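Local atomic coordinates of iron dependent repressor (Sulfolobus solfataricus, PDB entry 2X4H), a protein that probably acts as a metal-responsive, DNA-binding transcription repressor of the DtxR/MntR family, working as a dimer and binding zinc ions. Residues R86-E89 with I90-N94; I95-D98 with K99-C103. All coordinates share one frame; numbering follows the deposited sequence.

How the contacts relate
Following the chain from the N terminus, contact 1 (86-89 with 90-94) covers the last two turns of helix 72-94, and contact 2 (95-98 with 99-103) takes up the turn that follows and the start of helix 99-107. They run in series, without nesting or crossing, and their centres lie about 8 Å apart. Contact 1 closes helical turns; contact 2 closes the cap that begins the next helix. The chain folds back between them, so that Val93 CG2 comes 3.9 Å from Lys99 CA. One zinc ion bridges the two helices, bound by Glu89 from contact 1 and Cys103 from contact 2. Both contacts also touch the second subunit.

Contact 1 (R86-E89 with I90-N94); sequences RVIE and ILLVN. With ZN (zinc ion), chain N; ZN (zinc ion), chain M.
The C-terminal turns of helix 72-94, in the metal-binding and dimerisation domain, are joined here by successive i to i+4 bonds, from Ile90 N to Arg86 O through Val93 N to Glu89 O. The bond from Leu91 N to Val87 O is the straightest, with an N-H...O angle of 168°, and the one from Leu92 N to Ile88 O measures 2.9 Å. On one flank Ile88 and Leu92 lie side by side and point the same way. Ile88 CG2, anti to the backbone N, meets Leu92 CD1 at 3.7 Å, while Leu92 CG sits 3.3 Å from Ile88 O. Leu92 also touches Ala102 of helix 99-107 and Ile117 of the second subunit, so an alanine here would probably leave Ile88 CG2 without its apolar neighbour and open a gap at the subunit interface. Leu91 packs on its own counterpart in that subunit.

Glu89 turns the helix into part of a two-zinc site. Its CG stands anti to the carbonyl carbon (chi1 -72°) and the chain runs on extended, which carries the carboxylate outward from the helix to bridge both metals. OE1 binds the zinc ion of chain N at 1.9 Å and OE2 the zinc ion of chain M at 2.1 Å. Water 1 lies 2.5 Å from the chain N zinc ion and 2.2 Å from the chain M zinc ion, forming a second bridge. With one oxygen on each metal, the carboxylate is fixed in rotation. His85 and Cys103 complete the protein ligands of the chain M zinc ion, Cys131 and His133 those of the chain N zinc ion. The guanidinium of Arg86 heads elsewhere, its NH1 hydrogen-bonded to Glu136 O.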
ATOM      1  N   ARG C  86       2.880  20.811 -14.597  1.00 40.04           N
ATOM      2  CA  ARG C  86       3.312  21.906 -15.445  1.00 39.42           C
ATOM      3  C   ARG C  86       2.346  22.203 -16.611  1.00 38.74           C
ATOM      4  O   ARG C  86       2.134  23.374 -16.974  1.00 38.78           O
ATOM      5  CB  ARG C  86       4.740  21.599 -15.918  1.00 40.08           C
ATOM      6  CG  ARG C  86       5.738  21.677 -14.777  1.00 39.67           C
ATOM      7  CD  ARG C  86       7.166  21.282 -15.140  1.00 41.03           C
ATOM      8  NE  ARG C  86       7.999  21.354 -13.942  1.00 44.50           N
ATOM      9  CZ  ARG C  86       9.254  20.924 -13.826  1.00 46.13           C
ATOM     10  NH1 ARG C  86       9.891  20.329 -14.818  1.00 46.87           N
ATOM     11  NH2 ARG C  86       9.866  21.043 -12.665  1.00 50.07           N
ATOM     12  N   VAL C  87       1.740  21.167 -17.187  1.00 38.59           N
ATOM     13  CA  VAL C  87       0.681  21.380 -18.163  1.00 38.09           C
ATOM     14  C   VAL C  87      -0.515  22.105 -17.526  1.00 38.10           C
ATOM     15  O   VAL C  87      -1.034  23.063 -18.098  1.00 37.87           O
ATOM     16  CB  VAL C  87       0.251  20.059 -18.819  1.00 39.34           C
ATOM     17  CG1 VAL C  87      -1.019  20.245 -19.643  1.00 38.92           C
ATOM     18  CG2 VAL C  87       1.411  19.490 -19.669  1.00 38.18           C
ATOM     19  N   ILE C  88      -0.949  21.675 -16.342  1.00 38.90           N
ATOM     20  CA  ILE C  88      -2.011  22.389 -15.631  1.00 39.18           C
ATOM     21  C   ILE C  88      -1.614  23.844 -15.365  1.00 39.15           C
ATOM     22  O   ILE C  88      -2.412  24.743 -15.603  1.00 40.10           O
ATOM     23  CB  ILE C  88      -2.414  21.680 -14.325  1.00 40.47           C
ATOM     24  CG1 ILE C  88      -3.345  20.505 -14.629  1.00 40.85           C
ATOM     25  CG2 ILE C  88      -3.175  22.640 -13.397  1.00 41.43           C
ATOM     26  CD1 ILE C  88      -3.426  19.508 -13.520  1.00 44.34           C
ATOM     27  N   GLU C  89      -0.381  24.091 -14.929  1.00 38.70           N
ATOM     28  CA  GLU C  89       0.051  25.458 -14.680  1.00 38.92           C
ATOM     29  C   GLU C  89      -0.168  26.356 -15.884  1.00 38.10           C
ATOM     30  O   GLU C  89      -0.591  27.493 -15.731  1.00 38.28           O
ATOM     31  CB  GLU C  89       1.536  25.543 -14.345  1.00 39.94           C
ATOM     32  CG  GLU C  89       1.899  25.027 -13.015  1.00 40.40           C
ATOM     33  CD  GLU C  89       3.261  25.512 -12.541  1.00 41.45           C
ATOM     34  OE1 GLU C  89       4.198  25.679 -13.378  1.00 40.42           O
ATOM     35  OE2 GLU C  89       3.393  25.673 -11.301  1.00 41.96           O
ATOM     36  N   ILE C  90       0.178  25.851 -17.069  1.00 37.26           N
ATOM     37  CA  ILE C  90       0.040  26.604 -18.300  1.00 36.09           C
ATOM     38  C   ILE C  90      -1.411  26.941 -18.583  1.00 35.74           C
ATOM     39  O   ILE C  90      -1.716  28.085 -18.949  1.00 35.06           O
ATOM     40  CB  ILE C  90       0.659  25.884 -19.514  1.00 36.18           C
ATOM     41  CG1 ILE C  90       2.188  25.950 -19.425  1.00 38.39           C
ATOM     42  CG2 ILE C  90       0.207  26.542 -20.854  1.00 34.53           C
ATOM     43  CD1 ILE C  90       2.928  25.135 -20.458  1.00 36.34           C
ATOM     44  N   LEU C  91      -2.297  25.954 -18.423  1.00 35.31           N
ATOM     45  CA  LEU C  91      -3.739  26.198 -18.576  1.00 35.47           C
ATOM     46  C   LEU C  91      -4.162  27.309 -17.629  1.00 35.97           C
ATOM     47  O   LEU C  91      -4.881  28.214 -18.031  1.00 37.95           O
ATOM     48  CB  LEU C  91      -4.582  24.936 -18.322  1.00 35.41           C
ATOM     49  CG  LEU C  91      -6.103  25.135 -18.239  1.00 36.08           C
ATOM     50  CD1 LEU C  91      -6.662  25.614 -19.560  1.00 34.17           C
ATOM     51  CD2 LEU C  91      -6.795  23.823 -17.737  1.00 35.46           C
ATOM     52  N   LEU C  92      -3.697  27.255 -16.389  1.00 35.80           N
ATOM     53  CA  LEU C  92      -4.170  28.176 -15.362  1.00 36.68           C
ATOM     54  C   LEU C  92      -3.681  29.593 -15.624  1.00 37.66           C
ATOM     55  O   LEU C  92      -4.449  30.563 -15.505  1.00 38.33           O
ATOM     56  CB  LEU C  92      -3.785  27.680 -13.965  1.00 36.77           C
ATOM     57  CG  LEU C  92      -4.411  26.346 -13.539  1.00 36.43           C
ATOM     58  CD1 LEU C  92      -4.072  26.036 -12.104  1.00 34.75           C
ATOM     59  CD2 LEU C  92      -5.930  26.324 -13.735  1.00 36.20           C
ATOM     60  N   VAL C  93      -2.431  29.726 -16.063  1.00 38.15           N
ATOM     61  CA  VAL C  93      -1.923  31.044 -16.426  1.00 39.08           C
ATOM     62  C   VAL C  93      -2.666  31.553 -17.656  1.00 39.04           C
ATOM     63  O   VAL C  93      -3.008  32.747 -17.724  1.00 40.21           O
ATOM     64  CB  VAL C  93      -0.384  31.030 -16.605  1.00 40.32           C
ATOM     65  CG1 VAL C  93       0.131  32.287 -17.310  1.00 40.91           C
ATOM     66  CG2 VAL C  93       0.300  30.857 -15.246  1.00 42.10           C
ATOM     67  N   ASN C  94      -2.941  30.675 -18.624  1.00 38.09           N
ATOM     68  CA  ASN C  94      -3.566  31.128 -19.899  1.00 38.55           C
ATOM     69  C   ASN C  94      -5.020  31.569 -19.684  1.00 39.38           C
ATOM     70  O   ASN C  94      -5.566  32.353 -20.483  1.00 39.69           O
ATOM     71  CB  ASN C  94      -3.543  30.051 -20.983  1.00 37.24           C
ATOM     72  CG  ASN C  94      -2.170  29.786 -21.531  1.00 38.18           C
ATOM     73  OD1 ASN C  94      -1.166  30.398 -21.115  1.00 38.61           O
ATOM     74  ND2 ASN C  94      -2.100  28.847 -22.488  1.00 37.01           N
TER
HETATM   75 ZN    ZN N1140       6.026  25.754 -12.892  1.00 43.91          ZN
HETATM   76 ZN    ZN M1139       4.829  24.689 -10.148  1.00 48.13          ZN
HETATM   77  O   HOH W   1       6.635  24.003 -11.244  1.00 16.81           O

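Contact 2 (I95-D98 with K99-C103). With ZN (zinc ion), chain M.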
ATOM      1  N   ILE C  95      -5.650  31.072 -18.615  1.00 39.16           N
ATOM      2  CA  ILE C  95      -7.011  31.507 -18.304  1.00 40.46           C
ATOM      3  C   ILE C  95      -7.034  32.585 -17.243  1.00 41.88           C
ATOM      4  O   ILE C  95      -8.097  32.895 -16.724  1.00 43.82           O
ATOM      5  CB  ILE C  95      -7.930  30.322 -17.908  1.00 40.29           C
ATOM      6  CG1 ILE C  95      -7.617  29.792 -16.507  1.00 41.20           C
ATOM      7  CG2 ILE C  95      -7.793  29.177 -18.913  1.00 38.95           C
ATOM      8  CD1 ILE C  95      -8.490  28.605 -16.103  1.00 40.55           C
ATOM      9  N   GLY C  96      -5.879  33.155 -16.911  1.00 42.10           N
ATOM     10  CA  GLY C  96      -5.825  34.363 -16.080  1.00 44.21           C
ATOM     11  C   GLY C  96      -5.409  34.247 -14.623  1.00 45.65           C
ATOM     12  O   GLY C  96      -5.542  35.194 -13.879  1.00 48.23           O
ATOM     13  N   ILE C  97      -4.906  33.099 -14.197  1.00 45.06           N
ATOM     14  CA  ILE C  97      -4.443  32.927 -12.810  1.00 46.30           C
ATOM     15  C   ILE C  97      -2.928  33.223 -12.704  1.00 47.35           C
ATOM     16  O   ILE C  97      -2.145  32.706 -13.483  1.00 45.54           O
ATOM     17  CB  ILE C  97      -4.782  31.498 -12.298  1.00 44.77           C
ATOM     18  CG1 ILE C  97      -6.305  31.312 -12.302  1.00 45.86           C
ATOM     19  CG2 ILE C  97      -4.284  31.304 -10.882  1.00 46.33           C
ATOM     20  CD1 ILE C  97      -6.806  29.954 -12.060  1.00 44.22           C
ATOM     21  N   ASP C  98      -2.530  34.055 -11.746  1.00 50.51           N
ATOM     22  CA  ASP C  98      -1.108  34.378 -11.497  1.00 52.69           C
ATOM     23  C   ASP C  98      -0.246  33.122 -11.248  1.00 51.45           C
ATOM     24  O   ASP C  98      -0.694  32.170 -10.601  1.00 51.21           O
ATOM     25  CB  ASP C  98      -1.019  35.388 -10.334  1.00 57.51           C
ATOM     26  CG  ASP C  98       0.065  35.061  -9.329  1.00 61.45           C
ATOM     27  OD1 ASP C  98       1.043  35.844  -9.225  1.00 68.23           O
ATOM     28  OD2 ASP C  98      -0.057  34.033  -8.635  1.00 62.86           O
ATOM     29  N   LYS C  99       0.989  33.123 -11.745  1.00 51.09           N
ATOM     30  CA  LYS C  99       1.769  31.886 -11.828  1.00 49.36           C
ATOM     31  C   LYS C  99       2.098  31.248 -10.475  1.00 50.59           C
ATOM     32  O   LYS C  99       2.205  30.032 -10.379  1.00 48.48           O
ATOM     33  CB  LYS C  99       3.060  32.066 -12.646  1.00 49.61           C
ATOM     34  CG  LYS C  99       4.099  32.960 -12.027  1.00 54.64           C
ATOM     35  CD  LYS C  99       5.425  32.894 -12.771  1.00 56.13           C
ATOM     36  CE  LYS C  99       6.411  33.854 -12.168  1.00 59.61           C
ATOM     37  NZ  LYS C  99       7.520  34.075 -13.118  1.00 63.45           N
ATOM     38  N   GLN C 100       2.293  32.055  -9.441  1.00 53.51           N
ATOM     39  CA  GLN C 100       2.582  31.486  -8.144  1.00 55.25           C
ATOM     40  C   GLN C 100       1.329  30.808  -7.584  1.00 53.83           C
ATOM     41  O   GLN C 100       1.399  29.703  -7.082  1.00 53.13           O
ATOM     42  CB  GLN C 100       3.119  32.528  -7.180  1.00 59.92           C
ATOM     43  CG  GLN C 100       3.239  31.988  -5.761  1.00 64.15           C
ATOM     44  CD  GLN C 100       4.612  32.168  -5.169  1.00 70.05           C
ATOM     45  OE1 GLN C 100       5.245  33.212  -5.345  1.00 74.45           O
ATOM     46  NE2 GLN C 100       5.084  31.149  -4.445  1.00 71.36           N
ATOM     47  N   THR C 101       0.184  31.474  -7.697  1.00 52.45           N
ATOM     48  CA  THR C 101      -1.084  30.883  -7.301  1.00 50.39           C
ATOM     49  C   THR C 101      -1.412  29.673  -8.177  1.00 47.01           C
ATOM     50  O   THR C 101      -1.997  28.700  -7.713  1.00 47.59           O
ATOM     51  CB  THR C 101      -2.217  31.923  -7.386  1.00 50.98           C
ATOM     52  OG1 THR C 101      -1.848  33.101  -6.652  1.00 53.20           O
ATOM     53  CG2 THR C 101      -3.517  31.347  -6.836  1.00 50.27           C
ATOM     54  N   ALA C 102      -1.012  29.725  -9.444  1.00 45.56           N
ATOM     55  CA  ALA C 102      -1.171  28.587 -10.349  1.00 43.81           C
ATOM     56  C   ALA C 102      -0.385  27.375  -9.868  1.00 43.31           C
ATOM     57  O   ALA C 102      -0.878  26.262  -9.921  1.00 44.14           O
ATOM     58  CB  ALA C 102      -0.728  28.971 -11.780  1.00 43.53           C
ATOM     59  N   CYS C 103       0.845  27.592  -9.418  1.00 44.36           N
ATOM     60  CA  CYS C 103       1.684  26.516  -8.933  1.00 45.35           C
ATOM     61  C   CYS C 103       1.032  25.845  -7.710  1.00 46.91           C
ATOM     62  O   CYS C 103       0.911  24.626  -7.658  1.00 46.46           O
ATOM     63  CB  CYS C 103       3.081  27.054  -8.583  1.00 48.07           C
ATOM     64  SG  CYS C 103       4.307  25.756  -8.300  1.00 47.13           S
TER
HETATM   65 ZN    ZN M1139       4.829  24.689 -10.148  1.00 48.13          ZN
HETATM   66  O   HOH W   2       3.424  35.036  -9.359  1.00 16.83           O
HETATM   67  O   HOH W   1       6.635  24.003 -11.244  1.00 16.81           O
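At Asp98 the backbone is still extended, and from Lys99 onward it is helical, the first i to i+4 bond running from Ala102 N to Asp98 O at 2.7 Å. Asp98 is the N-cap of helix 99-107. Its OD2 accepts Thr101 N at 2.7 Å, almost straight at 171° and nearly in line with the carboxylate C-O bond. Thr101 OG1 donates to the same oxygen at 2.8 Å, but approaches from above the carboxylate plane, and the two side chains cross at about a right angle. Thr101 places this hydroxyl by setting OG1 beside its own backbone N (chi1 -52°), so a single residue grips OD2 twice. The other oxygen, OD1, takes a hydrogen bond from water 2, which in turn accepts from Gln100 N. The N-H groups at the start of the helix would probably favour the charged carboxylate.

Gly96, with positive phi, is the C-prime residue of the Schellman motif that ends helix 72-94: its N bonds to Val93 O, and Ile97 N bonds to Leu92 O. This turn brings Ile97 against the first turn of the new helix, its side chain crossing that of Thr101 at about a right angle, where CG2 lies 4.1 Å from Thr101 CB and 4.3 Å from Ala102 CB. Leu92 of helix 72-94 packs against Ile97, which also meets Glu116 of the second subunit.

Well over a turn beyond the cap, Cys103 reaches the metal site shared with His85 and Glu89. Its SG, anti to the backbone N (chi1 -168°), binds the zinc ion of chain M at 2.2 Å.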